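Local structure of oxalate--CoA ligase (Arabidopsis thaliana, 5IE2) at residues V260-Q265 with G499-R504; L212-G217 with S287-L292; R20-V25 with A34-L39. The protein belongs to the ANL clan of AMP-binding enzymes and binds adenosine-5'-triphosphate in a pocket completed by its C-terminal domain. All blocks are in the same frame, centred on the assembly; numbering follows the deposited sequence.

Contact 1. Residues V260-Q265 with G499-R504; sequences VPTIHQ and GKIQRR. With ATP (adenosine-5'-triphosphate), chain C.
The interface between the N-terminal AMP-binding part and the C-terminal domain is pinned here by T262, in the first turn of helix 261-273, and the loop residue G499. T262 OG1 donates to G499 O over a short 2.6 Å, meeting a lone pair in the carbonyl plane at a C=O...donor angle of 126°. With chi1 at 56°, the hydroxyl sits between the backbone N and the carbonyl carbon, while CG2 is turned toward the side chain of I501, where it meets CD1 at 4.1 Å. A water also grips the carbonyl: it donates to G499 O at 2.9 Å and accepts from T262 N at 3.0 Å. V260, the N-cap residue, lays CG2 against G499 O at 4.0 Å. G499 has no beta carbon, which here would run into V260 CG2 and crowd T262 OG1; its phi of 95° also suits glycine. From the next residue, K500, the extended side chain runs the other way, bends at its end and donates from NZ to ATP O5' at 3.0 Å; S289 O takes a second bond from the same NZ. A C-terminal lysine beside the nucleotide is consistent with the ANL domain arrangement that closes over this site.

Contact 2. Residues L212-G217 with S287-L292; sequences LFHVHG and SCSASL. With ATP (adenosine-5'-triphosphate), chain C; ACY (acetic acid), chain E.
The start of helix 215-227 faces the loop that follows strand 284-287, and the backbones come nearest where H216 CA and S289 CA lie 7.4 Å apart; S289 has a positive phi. Together they form part of the wall of the ATP pocket of this AMP-binding fold, and the link between them is a histidine-serine bond. H216 ND1 donates to S289 OG at 2.9 Å, with the hydroxyl near the ring's edge but tilted somewhat from its plane and an N-H...acceptor angle of 145°. CG anti to the backbone N (chi1 180°) sends this imidazole across to the loop. Its other nitrogen, NE2, is bonded to T258 OG1, so both ring nitrogens are engaged and the rotation of the ring is fixed; the ring of H319 stacks on it. C288 packs alongside, its CB 3.6 Å from H216 CE1, and its SG stands above the ring face at a distance, 5.1 Å from the centroid.

H214 caps the helix. Its ND1 accepts from H216 N at 3.0 Å, which ties the two histidines together and holds the H214 imidazole with its far edge toward the nucleotide. S289 N and S291 N lie beside the adenine, near N7 and N1. An acetic acid molecule, probably from the crystallisation liquor, fits between the two segments, its methyl against H214 CE1. At the ring edge, H214 NE2 donates to ATP O2A at 3.0 Å, nearly straight at 168°.

Contact 3. Residues R20-V25 with A34-L39; sequences RRALSV and ARLHDL
L36 reaches from helix 33-50 onto the strand 21-25, and one of its two methyls does the touching: CD2 meets A22 CB at 3.9 Å and, more loosely, L23 CB at 4.5 Å. The leucine is set with CG anti to the backbone N (chi1 171°), which carries the branched end away from the helix and toward the strand. A22 points its methyl at the helix, so CD2 and this short side chain meet end to end. L23 also starts toward the helix, with CB the nearest part to L36, and its side chain also packs on V67 and V70 of helix 67-78 and on V232 and L234 of the neighbouring strand; L36 in turn touches I71 of helix 67-78. The result is a small apolar core between the strand and two helices, with no hydrogen bond across the two segments.

Two successive residues can face one helix because the strand is irregular here. A22 and L23 both stand opposite L31 of the antiparallel neighbour 29-32, a classic beta bulge, and A22 has a psi of -51° that turns the chain. Strands 21-25 and 29-32 are adjacent in a four-stranded mixed sheet, and helix 33-50, which follows the second of them directly, folds back over this face.

R21 and S24, on either side of the bulge, direct their side chains to the other face of the sheet. R21 NH1 donates to S24 OG at 2.9 Å, the hydroxyl tilted from the guanidinium plane and the bond bent to 141°; T233 OG1 is a further partner of NH1, and S24 OG is also bonded to N30.

From the N terminus, contact 3 comes first and closes a short loop, a strand, its hairpin partner and the helix after it, before either of the others opens. Segment 212-217 then opens contact 2 and 260-265 opens contact 1; 287-292 closes contact 2 and only 499-504, in the C-terminal part, closes contact 1, so these two cross. They also touch, V260 packing on the C288 carbonyl. Contact 1 brings the C-terminal part against the N-terminal one, whereas contact 2 joins two elements of the N-terminal part; both border ATP. Contact 3 stands apart, at the mixed sheet of strands 21-25, 29-32, 205-207 and 231-234, its nearest atoms about 7 Å from contact 2 and about 17 Å from contact 1.

Contact 1. Residues V260-Q265 with G499-R504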
loop_
_atom_site.group_PDB
_atom_site.type_symbol
_atom_site.label_atom_id
_atom_site.label_comp_id
_atom_site.label_asym_id
_atom_site.label_seq_id
_atom_site.Cartn_x
_atom_site.Cartn_y
_atom_site.Cartn_z
ATOM N N VAL A 260 -3.537 0.178 -6.741
ATOM C CA VAL A 260 -4.667 -0.624 -6.217
ATOM C C VAL A 260 -5.780 -0.709 -7.302
ATOM O O VAL A 260 -5.836 0.143 -8.217
ATOM C CB VAL A 260 -5.226 -0.004 -4.918
ATOM C CG1 VAL A 260 -4.086 0.086 -3.850
ATOM C CG2 VAL A 260 -5.820 1.420 -5.215
ATOM N N PRO A 261 -6.683 -1.691 -7.204
ATOM C CA PRO A 261 -7.699 -1.821 -8.267
ATOM C C PRO A 261 -8.501 -0.530 -8.567
ATOM O O PRO A 261 -8.761 -0.269 -9.742
ATOM C CB PRO A 261 -8.634 -2.900 -7.725
ATOM C CG PRO A 261 -7.655 -3.841 -6.973
ATOM C CD PRO A 261 -6.704 -2.843 -6.270
ATOM N N THR A 262 -8.858 0.283 -7.578
ATOM C CA THR A 262 -9.660 1.472 -7.919
ATOM C C THR A 262 -8.846 2.473 -8.784
ATOM O O THR A 262 -9.393 3.147 -9.688
ATOM C CB THR A 262 -10.203 2.173 -6.686
ATOM O OG1 THR A 262 -9.118 2.513 -5.814
ATOM C CG2 THR A 262 -11.209 1.229 -5.938
ATOM N N ILE A 263 -7.534 2.538 -8.536
ATOM C CA ILE A 263 -6.701 3.405 -9.366
ATOM C C ILE A 263 -6.514 2.814 -10.770
ATOM O O ILE A 263 -6.610 3.554 -11.782
ATOM C CB ILE A 263 -5.327 3.668 -8.677
ATOM C CG1 ILE A 263 -5.506 4.521 -7.422
ATOM C CG2 ILE A 263 -4.330 4.323 -9.654
ATOM C CD1 ILE A 263 -6.059 5.952 -7.702
ATOM N N HIS A 264 -6.276 1.502 -10.870
ATOM C CA HIS A 264 -6.234 0.870 -12.189
ATOM C C HIS A 264 -7.545 1.158 -12.979
ATOM O O HIS A 264 -7.509 1.396 -14.183
ATOM C CB HIS A 264 -6.050 -0.652 -12.089
ATOM C CG HIS A 264 -4.680 -1.056 -11.653
ATOM N ND1 HIS A 264 -3.543 -0.635 -12.311
ATOM C CD2 HIS A 264 -4.258 -1.822 -10.616
ATOM C CE1 HIS A 264 -2.480 -1.163 -11.721
ATOM N NE2 HIS A 264 -2.886 -1.891 -10.693
ATOM N N GLN A 265 -8.689 1.122 -12.296
ATOM C CA GLN A 265 -9.977 1.413 -12.989
ATOM C C GLN A 265 -10.022 2.850 -13.501
ATOM O O GLN A 265 -10.528 3.095 -14.624
ATOM C CB GLN A 265 -11.166 1.151 -12.068
ATOM C CG GLN A 265 -11.426 -0.366 -11.871
ATOM C CD GLN A 265 -12.378 -0.637 -10.723
ATOM O OE1 GLN A 265 -12.034 -0.410 -9.546
ATOM N NE2 GLN A 265 -13.605 -1.122 -11.049
ATOM N N GLY A 499 -7.338 4.052 -1.366
ATOM C CA GLY A 499 -8.109 3.650 -2.526
ATOM C C GLY A 499 -8.949 2.385 -2.336
ATOM O O GLY A 499 -9.339 1.755 -3.324
ATOM N N LYS A 500 -9.273 2.033 -1.087
ATOM C CA LYS A 500 -10.134 0.865 -0.821
ATOM C C LYS A 500 -11.546 1.293 -0.580
ATOM O O LYS A 500 -11.791 2.231 0.175
ATOM C CB LYS A 500 -9.716 0.064 0.431
ATOM C CG LYS A 500 -8.292 -0.417 0.535
ATOM C CD LYS A 500 -8.057 -0.997 1.973
ATOM C CE LYS A 500 -6.574 -1.352 2.241
ATOM N NZ LYS A 500 -6.261 -2.832 2.010
ATOM N N ILE A 501 -12.499 0.596 -1.175
ATOM C CA ILE A 501 -13.888 0.844 -0.826
ATOM C C ILE A 501 -14.139 -0.000 0.406
ATOM O O ILE A 501 -13.931 -1.198 0.335
ATOM C CB ILE A 501 -14.831 0.437 -1.988
ATOM C CG1 ILE A 501 -14.420 1.126 -3.306
ATOM C CG2 ILE A 501 -16.306 0.665 -1.617
ATOM C CD1 ILE A 501 -15.026 0.448 -4.576
ATOM N N GLN A 502 -14.572 0.558 1.527
ATOM C CA GLN A 502 -14.807 -0.314 2.690
ATOM C C GLN A 502 -16.257 -0.759 2.808
ATOM O O GLN A 502 -17.156 0.079 2.840
ATOM C CB GLN A 502 -14.329 0.309 4.007
ATOM C CG GLN A 502 -12.991 1.036 3.903
ATOM C CD GLN A 502 -12.370 1.324 5.264
ATOM O OE1 GLN A 502 -13.033 1.850 6.161
ATOM N NE2 GLN A 502 -11.097 0.979 5.420
ATOM N N ARG A 503 -16.475 -2.077 2.857
ATOM C CA ARG A 503 -17.821 -2.611 2.704
ATOM C C ARG A 503 -18.708 -2.225 3.879
ATOM O O ARG A 503 -19.880 -1.951 3.680
ATOM C CB ARG A 503 -17.831 -4.143 2.608
ATOM C CG ARG A 503 -16.683 -4.748 1.874
ATOM C CD ARG A 503 -16.845 -6.245 1.764
ATOM N NE ARG A 503 -17.241 -6.397 0.397
ATOM C CZ ARG A 503 -16.444 -6.660 -0.627
ATOM N NH1 ARG A 503 -15.168 -6.986 -0.465
ATOM N NH2 ARG A 503 -17.001 -6.689 -1.824
ATOM N N ARG A 504 -18.156 -2.119 5.085
ATOM C CA ARG A 504 -19.000 -1.760 6.229
ATOM C C ARG A 504 -19.570 -0.345 6.102
ATOM O O ARG A 504 -20.738 -0.096 6.401
ATOM C CB ARG A 504 -18.211 -1.883 7.537
ATOM C CG ARG A 504 -18.050 -3.314 8.015
ATOM C CD ARG A 504 -17.144 -3.427 9.256
ATOM N NE ARG A 504 -17.361 -4.702 9.959
ATOM C CZ ARG A 504 -16.628 -5.157 10.977
ATOM N NH1 ARG A 504 -15.629 -4.437 11.458
ATOM N NH2 ARG A 504 -16.910 -6.327 11.534
HETATM P PG ATP C . -7.675 -2.994 9.285
HETATM O O1G ATP C . -8.951 -3.835 9.289
HETATM O O2G ATP C . -7.751 -1.805 10.176
HETATM O O3G ATP C . -6.445 -3.851 9.578
HETATM P PB ATP C . -6.928 -3.228 6.506
HETATM O O1B ATP C . -7.576 -2.743 5.228
HETATM O O2B ATP C . -6.956 -4.667 6.880
HETATM O O3B ATP C . -7.469 -2.365 7.793
HETATM P PA ATP C . -4.246 -2.935 5.304
HETATM O O1A ATP C . -3.035 -3.512 6.025
HETATM O O2A ATP C . -4.129 -1.649 4.584
HETATM O O3A ATP C . -5.381 -2.703 6.427
HETATM O "O5'" ATP C . -4.876 -4.077 4.375
HETATM C "C5'" ATP C . -4.419 -5.452 4.351
HETATM C "C4'" ATP C . -5.633 -6.300 3.936
HETATM O "O4'" ATP C . -5.955 -6.016 2.561
HETATM C "C3'" ATP C . -5.323 -7.764 3.888
HETATM O "O3'" ATP C . -5.421 -8.320 5.197
HETATM C "C2'" ATP C . -6.382 -8.306 2.952
HETATM O "O2'" ATP C . -7.641 -8.349 3.642
HETATM C "C1'" ATP C . -6.495 -7.181 1.965
HETATM N N9 ATP C . -5.731 -7.436 0.720
HETATM C C8 ATP C . -4.485 -7.054 0.411
HETATM N N7 ATP C . -4.183 -7.478 -0.855
HETATM C C5 ATP C . -5.297 -8.119 -1.336
HETATM C C6 ATP C . -5.664 -8.784 -2.608
HETATM N N6 ATP C . -4.776 -8.798 -3.657
HETATM N N1 ATP C . -6.912 -9.302 -2.685
HETATM C C2 ATP C . -7.793 -9.236 -1.660
HETATM N N3 ATP C . -7.525 -8.651 -0.465
HETATM C C4 ATP C . -6.296 -8.085 -0.292
HETATM O O HOH W 1 -8.739 -0.713 -4.723
#

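Contact 2. Residues L212-G217 with S287-L292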
loop_
_atom_site.group_PDB
_atom_site.type_symbol
_atom_site.label_atom_id
_atom_site.label_comp_id
_atom_site.label_asym_id
_atom_site.label_seq_id
_atom_site.Cartn_x
_atom_site.Cartn_y
_atom_site.Cartn_z
ATOM N N LEU A 212 2.288 7.918 -0.072
ATOM C CA LEU A 212 3.472 7.347 0.568
ATOM C C LEU A 212 3.317 7.221 2.074
ATOM O O LEU A 212 4.255 6.762 2.724
ATOM C CB LEU A 212 4.719 8.180 0.227
ATOM C CG LEU A 212 5.033 8.140 -1.277
ATOM C CD1 LEU A 212 6.166 9.154 -1.634
ATOM C CD2 LEU A 212 5.497 6.735 -1.705
ATOM N N PHE A 213 2.143 7.569 2.631
ATOM C CA PHE A 213 1.903 7.318 4.062
ATOM C C PHE A 213 1.197 5.955 4.305
ATOM O O PHE A 213 0.840 5.636 5.439
ATOM C CB PHE A 213 1.116 8.474 4.731
ATOM C CG PHE A 213 -0.192 8.832 4.039
ATOM C CD1 PHE A 213 -1.345 8.073 4.238
ATOM C CD2 PHE A 213 -0.260 9.934 3.212
ATOM C CE1 PHE A 213 -2.544 8.374 3.584
ATOM C CE2 PHE A 213 -1.493 10.287 2.578
ATOM C CZ PHE A 213 -2.617 9.497 2.754
ATOM N N HIS A 214 1.015 5.153 3.249
ATOM C CA HIS A 214 0.520 3.741 3.391
ATOM C C HIS A 214 1.646 2.824 2.859
ATOM O O HIS A 214 2.459 3.270 2.014
ATOM C CB HIS A 214 -0.818 3.539 2.628
ATOM C CG HIS A 214 -1.341 2.124 2.635
ATOM N ND1 HIS A 214 -0.880 1.135 1.773
ATOM C CD2 HIS A 214 -2.272 1.524 3.427
ATOM C CE1 HIS A 214 -1.491 -0.007 2.046
ATOM N NE2 HIS A 214 -2.350 0.201 3.037
ATOM N N VAL A 215 1.755 1.587 3.350
ATOM C CA VAL A 215 2.911 0.740 2.973
ATOM C C VAL A 215 2.964 0.323 1.531
ATOM O O VAL A 215 4.019 -0.069 1.095
ATOM C CB VAL A 215 2.994 -0.625 3.740
ATOM C CG1 VAL A 215 3.539 -0.449 5.136
ATOM C CG2 VAL A 215 1.636 -1.306 3.721
ATOM N N HIS A 216 1.848 0.325 0.786
ATOM C CA HIS A 216 1.934 -0.147 -0.612
ATOM C C HIS A 216 2.828 0.823 -1.432
ATOM O O HIS A 216 3.857 0.424 -2.018
ATOM C CB HIS A 216 0.523 -0.275 -1.214
ATOM C CG HIS A 216 0.473 -0.751 -2.649
ATOM N ND1 HIS A 216 -0.706 -1.173 -3.237
ATOM C CD2 HIS A 216 1.405 -0.760 -3.633
ATOM C CE1 HIS A 216 -0.477 -1.483 -4.505
ATOM N NE2 HIS A 216 0.788 -1.217 -4.777
ATOM N N GLY A 217 2.443 2.091 -1.497
ATOM C CA GLY A 217 3.274 3.035 -2.257
ATOM C C GLY A 217 4.646 3.192 -1.628
ATOM O O GLY A 217 5.665 3.275 -2.335
ATOM N N SER A 287 -0.788 -5.077 -9.192
ATOM C CA SER A 287 -1.958 -4.683 -8.430
ATOM C C SER A 287 -1.878 -5.303 -7.036
ATOM O O SER A 287 -1.390 -6.394 -6.923
ATOM C CB SER A 287 -3.243 -5.149 -9.162
ATOM O OG SER A 287 -4.437 -4.743 -8.469
ATOM N N CYS A 288 -2.286 -4.585 -5.995
ATOM C CA CYS A 288 -2.229 -5.128 -4.621
ATOM C C CYS A 288 -3.250 -4.387 -3.777
ATOM O O CYS A 288 -3.823 -3.384 -4.260
ATOM C CB CYS A 288 -0.776 -5.002 -4.063
ATOM S SG CYS A 288 -0.510 -5.918 -2.548
ATOM N N SER A 289 -3.505 -4.889 -2.560
ATOM C CA SER A 289 -4.232 -4.217 -1.441
ATOM C C SER A 289 -5.729 -4.510 -1.394
ATOM O O SER A 289 -6.330 -4.347 -0.333
ATOM C CB SER A 289 -4.079 -2.678 -1.414
ATOM O OG SER A 289 -2.693 -2.285 -1.432
ATOM N N ALA A 290 -6.324 -4.891 -2.531
ATOM C CA ALA A 290 -7.736 -5.278 -2.580
ATOM C C ALA A 290 -7.856 -6.193 -3.774
ATOM O O ALA A 290 -7.002 -6.083 -4.670
ATOM C CB ALA A 290 -8.655 -4.023 -2.753
ATOM N N SER A 291 -8.886 -7.040 -3.859
ATOM C CA SER A 291 -8.885 -8.035 -4.950
ATOM C C SER A 291 -9.014 -7.379 -6.295
ATOM O O SER A 291 -9.816 -6.424 -6.486
ATOM C CB SER A 291 -9.968 -9.107 -4.790
ATOM O OG SER A 291 -11.211 -8.485 -4.736
ATOM N N LEU A 292 -8.199 -7.848 -7.236
ATOM C CA LEU A 292 -8.278 -7.423 -8.645
ATOM C C LEU A 292 -9.218 -8.389 -9.391
ATOM O O LEU A 292 -8.892 -9.565 -9.570
ATOM C CB LEU A 292 -6.906 -7.466 -9.347
ATOM C CG LEU A 292 -6.855 -7.003 -10.812
ATOM C CD1 LEU A 292 -7.081 -5.511 -10.901
ATOM C CD2 LEU A 292 -5.496 -7.323 -11.465
HETATM P PG ATP C . -7.675 -2.994 9.285
HETATM O O1G ATP C . -8.951 -3.835 9.289
HETATM O O2G ATP C . -7.751 -1.805 10.176
HETATM O O3G ATP C . -6.445 -3.851 9.578
HETATM P PB ATP C . -6.928 -3.228 6.506
HETATM O O1B ATP C . -7.576 -2.743 5.228
HETATM O O2B ATP C . -6.956 -4.667 6.880
HETATM O O3B ATP C . -7.469 -2.365 7.793
HETATM P PA ATP C . -4.246 -2.935 5.304
HETATM O O1A ATP C . -3.035 -3.512 6.025
HETATM O O2A ATP C . -4.129 -1.649 4.584
HETATM O O3A ATP C . -5.381 -2.703 6.427
HETATM O "O5'" ATP C . -4.876 -4.077 4.375
HETATM C "C5'" ATP C . -4.419 -5.452 4.351
HETATM C "C4'" ATP C . -5.633 -6.300 3.936
HETATM O "O4'" ATP C . -5.955 -6.016 2.561
HETATM C "C3'" ATP C . -5.323 -7.764 3.888
HETATM O "O3'" ATP C . -5.421 -8.320 5.197
HETATM C "C2'" ATP C . -6.382 -8.306 2.952
HETATM O "O2'" ATP C . -7.641 -8.349 3.642
HETATM C "C1'" ATP C . -6.495 -7.181 1.965
HETATM N N9 ATP C . -5.731 -7.436 0.720
HETATM C C8 ATP C . -4.485 -7.054 0.411
HETATM N N7 ATP C . -4.183 -7.478 -0.855
HETATM C C5 ATP C . -5.297 -8.119 -1.336
HETATM C C6 ATP C . -5.664 -8.784 -2.608
HETATM N N6 ATP C . -4.776 -8.798 -3.657
HETATM N N1 ATP C . -6.912 -9.302 -2.685
HETATM C C2 ATP C . -7.793 -9.236 -1.660
HETATM N N3 ATP C . -7.525 -8.651 -0.465
HETATM C C4 ATP C . -6.296 -8.085 -0.292
HETATM C C ACY E . -1.032 -3.395 1.331
HETATM O O ACY E . -1.042 -3.272 0.051
HETATM O OXT ACY E . 0.010 -3.614 2.018
HETATM C CH3 ACY E . -2.345 -3.327 2.065
#

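Contact 3. Residues R20-V25 with A34-L39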
loop_
_atom_site.group_PDB
_atom_site.type_symbol
_atom_site.label_atom_id
_atom_site.label_comp_id
_atom_site.label_asym_id
_atom_site.label_seq_id
_atom_site.Cartn_x
_atom_site.Cartn_y
_atom_site.Cartn_z
ATOM N N ARG A 20 23.447 6.920 -11.208
ATOM C CA ARG A 20 22.154 6.540 -11.794
ATOM C C ARG A 20 21.075 7.396 -11.159
ATOM O O ARG A 20 21.182 7.761 -9.972
ATOM C CB ARG A 20 21.852 5.059 -11.555
ATOM C CG ARG A 20 22.895 4.142 -12.216
ATOM C CD ARG A 20 22.254 2.825 -12.563
ATOM N NE ARG A 20 21.050 3.096 -13.343
ATOM C CZ ARG A 20 20.900 2.842 -14.640
ATOM N NH1 ARG A 20 21.885 2.250 -15.303
ATOM N NH2 ARG A 20 19.734 3.170 -15.248
ATOM N N ARG A 21 20.008 7.666 -11.912
ATOM C CA ARG A 21 18.899 8.417 -11.363
ATOM C C ARG A 21 18.214 7.616 -10.228
ATOM O O ARG A 21 17.996 6.395 -10.359
ATOM C CB ARG A 21 17.888 8.739 -12.480
ATOM C CG ARG A 21 16.771 9.710 -12.055
ATOM C CD ARG A 21 16.061 10.286 -13.304
ATOM N NE ARG A 21 15.394 9.223 -14.027
ATOM C CZ ARG A 21 14.144 8.820 -13.758
ATOM N NH1 ARG A 21 13.434 9.383 -12.767
ATOM N NH2 ARG A 21 13.614 7.859 -14.492
ATOM N N ALA A 22 17.869 8.336 -9.150
ATOM C CA ALA A 22 17.139 7.769 -8.026
ATOM C C ALA A 22 15.714 8.326 -7.931
ATOM O O ALA A 22 14.770 7.566 -7.776
ATOM C CB ALA A 22 17.898 8.043 -6.708
ATOM N N LEU A 23 15.569 9.656 -7.961
ATOM C CA LEU A 23 14.306 10.302 -7.585
ATOM C C LEU A 23 14.106 11.572 -8.408
ATOM O O LEU A 23 14.959 12.478 -8.386
ATOM C CB LEU A 23 14.314 10.650 -6.079
ATOM C CG LEU A 23 12.996 11.231 -5.521
ATOM C CD1 LEU A 23 11.947 10.172 -5.567
ATOM C CD2 LEU A 23 13.217 11.616 -4.019
ATOM N N SER A 24 12.992 11.631 -9.138
ATOM C CA SER A 24 12.623 12.812 -9.917
ATOM C C SER A 24 11.307 13.322 -9.424
ATOM O O SER A 24 10.506 12.567 -8.848
ATOM C CB SER A 24 12.498 12.491 -11.419
ATOM O OG SER A 24 13.737 12.110 -11.950
ATOM N N VAL A 25 11.124 14.637 -9.562
ATOM C CA VAL A 25 9.812 15.259 -9.422
ATOM C C VAL A 25 9.517 15.782 -10.807
ATOM O O VAL A 25 10.338 16.534 -11.357
ATOM C CB VAL A 25 9.821 16.392 -8.385
ATOM C CG1 VAL A 25 8.484 17.171 -8.438
ATOM C CG2 VAL A 25 10.130 15.834 -6.990
ATOM N N ALA A 34 23.785 9.007 -5.513
ATOM C CA ALA A 34 24.776 9.607 -4.619
ATOM C C ALA A 34 24.296 10.924 -4.020
ATOM O O ALA A 34 24.539 11.238 -2.837
ATOM C CB ALA A 34 26.180 9.828 -5.342
ATOM N N ARG A 35 23.624 11.724 -4.849
ATOM C CA ARG A 35 23.144 12.996 -4.369
ATOM C C ARG A 35 22.073 12.784 -3.273
ATOM O O ARG A 35 22.044 13.469 -2.242
ATOM C CB ARG A 35 22.568 13.783 -5.545
ATOM C CG ARG A 35 21.798 14.986 -5.111
ATOM C CD ARG A 35 22.658 16.125 -4.471
ATOM N NE ARG A 35 21.804 17.326 -4.344
ATOM C CZ ARG A 35 22.098 18.393 -3.591
ATOM N NH1 ARG A 35 23.261 18.428 -2.916
ATOM N NH2 ARG A 35 21.245 19.424 -3.522
ATOM N N LEU A 36 21.170 11.859 -3.545
ATOM C CA LEU A 36 20.075 11.600 -2.584
ATOM C C LEU A 36 20.672 11.076 -1.281
ATOM O O LEU A 36 20.290 11.495 -0.173
ATOM C CB LEU A 36 19.097 10.609 -3.217
ATOM C CG LEU A 36 18.012 10.065 -2.274
ATOM C CD1 LEU A 36 17.209 11.216 -1.702
ATOM C CD2 LEU A 36 17.111 9.017 -3.025
ATOM N N HIS A 37 21.607 10.139 -1.414
ATOM C CA HIS A 37 22.280 9.608 -0.236
ATOM C C HIS A 37 22.911 10.701 0.623
ATOM O O HIS A 37 22.791 10.709 1.866
ATOM C CB HIS A 37 23.336 8.573 -0.676
ATOM C CG HIS A 37 24.165 8.057 0.455
ATOM N ND1 HIS A 37 23.729 7.044 1.296
ATOM C CD2 HIS A 37 25.365 8.465 0.938
ATOM C CE1 HIS A 37 24.653 6.831 2.229
ATOM N NE2 HIS A 37 25.657 7.671 2.025
ATOM N N ASP A 38 23.612 11.639 -0.012
ATOM C CA ASP A 38 24.210 12.690 0.769
ATOM C C ASP A 38 23.218 13.685 1.347
ATOM O O ASP A 38 23.456 14.179 2.447
ATOM C CB ASP A 38 25.265 13.420 -0.053
ATOM C CG ASP A 38 26.546 12.581 -0.197
ATOM O OD1 ASP A 38 26.746 11.584 0.584
ATOM O OD2 ASP A 38 27.348 12.888 -1.125
ATOM N N LEU A 39 22.124 13.960 0.636
ATOM C CA LEU A 39 21.096 14.875 1.156
ATOM C C LEU A 39 20.507 14.236 2.442
ATOM O O LEU A 39 20.213 14.911 3.426
ATOM C CB LEU A 39 19.975 15.087 0.134
ATOM C CG LEU A 39 20.397 16.030 -0.971
ATOM C CD1 LEU A 39 19.375 16.006 -2.090
ATOM C CD2 LEU A 39 20.481 17.444 -0.359
#